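Local coordinates for pngf-ii (Elizabethkingia meningoseptica, PDB 4R4X), which probably hydrolyses the bond between asparagine and its glycan, releasing N-linked sugar chains from glycoproteins as a peptide:N-glycosidase, at residues 262-265 / 266-270. Numbering follows the deposited sequence.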
ATOM      1  N   TYR A 262      -7.868   4.742 -24.101  1.00 14.06           N
ATOM      2  CA  TYR A 262      -6.875   5.792 -24.053  1.00 14.07           C
ATOM      3  C   TYR A 262      -5.561   5.339 -24.687  1.00 13.66           C
ATOM      4  O   TYR A 262      -4.803   6.177 -25.197  1.00 13.36           O
ATOM      5  CB  TYR A 262      -6.674   6.218 -22.609  1.00 14.30           C
ATOM      6  CG  TYR A 262      -6.116   7.601 -22.402  1.00 14.00           C
ATOM      7  CD1 TYR A 262      -6.857   8.730 -22.696  1.00 14.36           C
ATOM      8  CD2 TYR A 262      -4.883   7.772 -21.826  1.00 14.34           C
ATOM      9  CE1 TYR A 262      -6.348  10.006 -22.454  1.00 13.82           C
ATOM     10  CE2 TYR A 262      -4.357   9.025 -21.584  1.00 14.53           C
ATOM     11  CZ  TYR A 262      -5.100  10.146 -21.882  1.00 14.28           C
ATOM     12  OH  TYR A 262      -4.580  11.391 -21.611  1.00 14.46           O
ATOM     13  N   TYR A 263      -5.294   4.027 -24.671  1.00 14.47           N
ATOM     14  CA  TYR A 263      -4.103   3.442 -25.328  1.00 15.62           C
ATOM     15  C   TYR A 263      -4.094   3.650 -26.846  1.00 15.52           C
ATOM     16  O   TYR A 263      -3.040   3.849 -27.445  1.00 15.45           O
ATOM     17  CB  TYR A 263      -3.973   1.944 -24.997  1.00 16.69           C
ATOM     18  CG  TYR A 263      -2.662   1.282 -25.391  1.00 17.90           C
ATOM     19  CD1 TYR A 263      -1.454   1.723 -24.866  1.00 19.23           C
ATOM     20  CD2 TYR A 263      -2.639   0.171 -26.247  1.00 19.48           C
ATOM     21  CE1 TYR A 263      -0.258   1.110 -25.201  1.00 19.82           C
ATOM     22  CE2 TYR A 263      -1.444  -0.475 -26.554  1.00 20.18           C
ATOM     23  CZ  TYR A 263      -0.265   0.003 -26.033  1.00 19.81           C
ATOM     24  OH  TYR A 263       0.944  -0.580 -26.329  1.00 19.81           O
ATOM     25  N   THR A 264      -5.260   3.636 -27.457  1.00 15.97           N
ATOM     26  CA  THR A 264      -5.379   3.993 -28.877  1.00 16.58           C
ATOM     27  C   THR A 264      -4.859   5.419 -29.115  1.00 16.69           C
ATOM     28  O   THR A 264      -4.095   5.659 -30.043  1.00 16.93           O
ATOM     29  CB  THR A 264      -6.836   3.919 -29.353  1.00 17.07           C
ATOM     30  OG1 THR A 264      -7.480   2.804 -28.723  1.00 16.96           O
ATOM     31  CG2 THR A 264      -6.881   3.766 -30.871  1.00 17.56           C
ATOM     32  N   GLY A 265      -5.261   6.348 -28.248  1.00 16.56           N
ATOM     33  CA  GLY A 265      -4.741   7.704 -28.282  1.00 16.64           C
ATOM     34  C   GLY A 265      -3.234   7.769 -28.091  1.00 16.11           C
ATOM     35  O   GLY A 265      -2.535   8.464 -28.830  1.00 16.42           O
ATOM     36  N   LEU A 266      -2.720   7.054 -27.104  1.00 15.94           N
ATOM     37  CA  LEU A 266      -1.284   7.079 -26.845  1.00 15.52           C
ATOM     38  C   LEU A 266      -0.471   6.482 -27.998  1.00 15.56           C
ATOM     39  O   LEU A 266       0.582   7.021 -28.353  1.00 14.79           O
ATOM     40  CB  LEU A 266      -0.954   6.349 -25.551  1.00 15.37           C
ATOM     41  CG  LEU A 266      -1.469   6.929 -24.228  1.00 15.19           C
ATOM     42  CD1 LEU A 266      -1.340   5.880 -23.152  1.00 15.61           C
ATOM     43  CD2 LEU A 266      -0.681   8.164 -23.818  1.00 15.91           C
ATOM     44  N   THR A 267      -0.935   5.380 -28.581  1.00 15.59           N
ATOM     45  CA  THR A 267      -0.122   4.689 -29.587  1.00 17.68           C
ATOM     46  C   THR A 267      -0.276   5.274 -30.986  1.00 18.14           C
ATOM     47  O   THR A 267       0.700   5.321 -31.759  1.00 18.50           O
ATOM     48  CB  THR A 267      -0.442   3.183 -29.660  1.00 18.10           C
ATOM     49  OG1 THR A 267      -1.819   3.021 -29.937  1.00 19.06           O
ATOM     50  CG2 THR A 267      -0.098   2.484 -28.373  1.00 19.34           C
ATOM     51  N   GLN A 268      -1.495   5.685 -31.326  1.00 19.33           N
ATOM     52  CA  GLN A 268      -1.798   6.236 -32.659  1.00 20.36           C
ATOM     53  C   GLN A 268      -1.737   7.755 -32.701  1.00 18.94           C
ATOM     54  O   GLN A 268      -1.418   8.341 -33.738  1.00 17.43           O
ATOM     55  CB  GLN A 268      -3.204   5.841 -33.128  1.00 22.25           C
ATOM     56  CG  GLN A 268      -3.462   4.354 -33.187  1.00 25.34           C
ATOM     57  CD  GLN A 268      -2.318   3.594 -33.809  1.00 28.19           C
ATOM     58  OE1 GLN A 268      -1.718   2.732 -33.160  1.00 33.90           O
ATOM     59  NE2 GLN A 268      -1.976   3.933 -35.062  1.00 27.65           N
ATOM     60  N   GLY A 269      -2.056   8.393 -31.585  1.00 17.51           N
ATOM     61  CA  GLY A 269      -2.201   9.828 -31.583  1.00 17.45           C
ATOM     62  C   GLY A 269      -3.548  10.300 -31.097  1.00 16.89           C
ATOM     63  O   GLY A 269      -4.572   9.602 -31.162  1.00 16.65           O
ATOM     64  N   VAL A 270      -3.538  11.535 -30.623  1.00 17.14           N
ATOM     65  CA  VAL A 270      -4.674  12.093 -29.952  1.00 18.72           C
ATOM     66  C   VAL A 270      -5.923  12.103 -30.855  1.00 19.93           C
ATOM     67  O   VAL A 270      -7.036  12.092 -30.354  1.00 18.62           O
ATOM     68  CB  VAL A 270      -4.346  13.504 -29.426  1.00 18.56           C
ATOM     69  CG1 VAL A 270      -4.340  14.525 -30.566  1.00 18.81           C
ATOM     70  CG2 VAL A 270      -5.326  13.900 -28.346  1.00 19.16           C
TER
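With chi1 at -169°, the ring of Tyr263 extends anti to its own backbone N and is carried to the side of the helix where Thr267 lies, the two side chains crossing at about a right angle; the chi1 of Thr267, 57°, sets OG1 between backbone N and carbonyl carbon and leaves CG2 to meet that ring. The methyl sits over one face: Thr267 CG2 is 3.5 Å from the Tyr263 ring centroid and 17° off the normal, which meets the definition of a CH-pi contact. It is displaced toward the phenol end, where Tyr263 CZ is the nearest ring atom to Thr267 CG2 at 3.4 Å. The same rotamer turns OG1 back to the helix: Thr267 OG1 is 2.9 Å from Tyr263 O, a carbonyl that already accepts the backbone bond from Thr267 N at 2.8 Å. The hydroxyl proton could instead serve Gln268 OE1, 3.2 Å from Thr267 OG1, so its direction remains unsettled. Leu266 CD1 lies between the two tyrosines, near the plane of the Tyr263 ring at its edge and 4.2 Å from Tyr262 CD2. Backbone i-to-i+4 bonds also join Leu266 to Tyr262 and Gln268 to Thr264. The last, from Gly269 N to Gly265 O at 2.8 Å, is more bent, its donor standing above the carbonyl plane as the helix ends. Gly269 is the first residue to leave helical phi/psi, with positive phi, and its O returns to within 3.5 Å of Gly265 CA in a CA-H...O contact. This short helix, 262-268, follows strand 248-253 and packs Tyr263 on Leu218 and Leu266 on Ile216 of strand 216-222; Tyr263 OH hydrogen-bonds Gln209 NE2 in strand 209-211, while Tyr262 meets the Phe296 ring and its OH hydrogen-bonds Gln394 OE1.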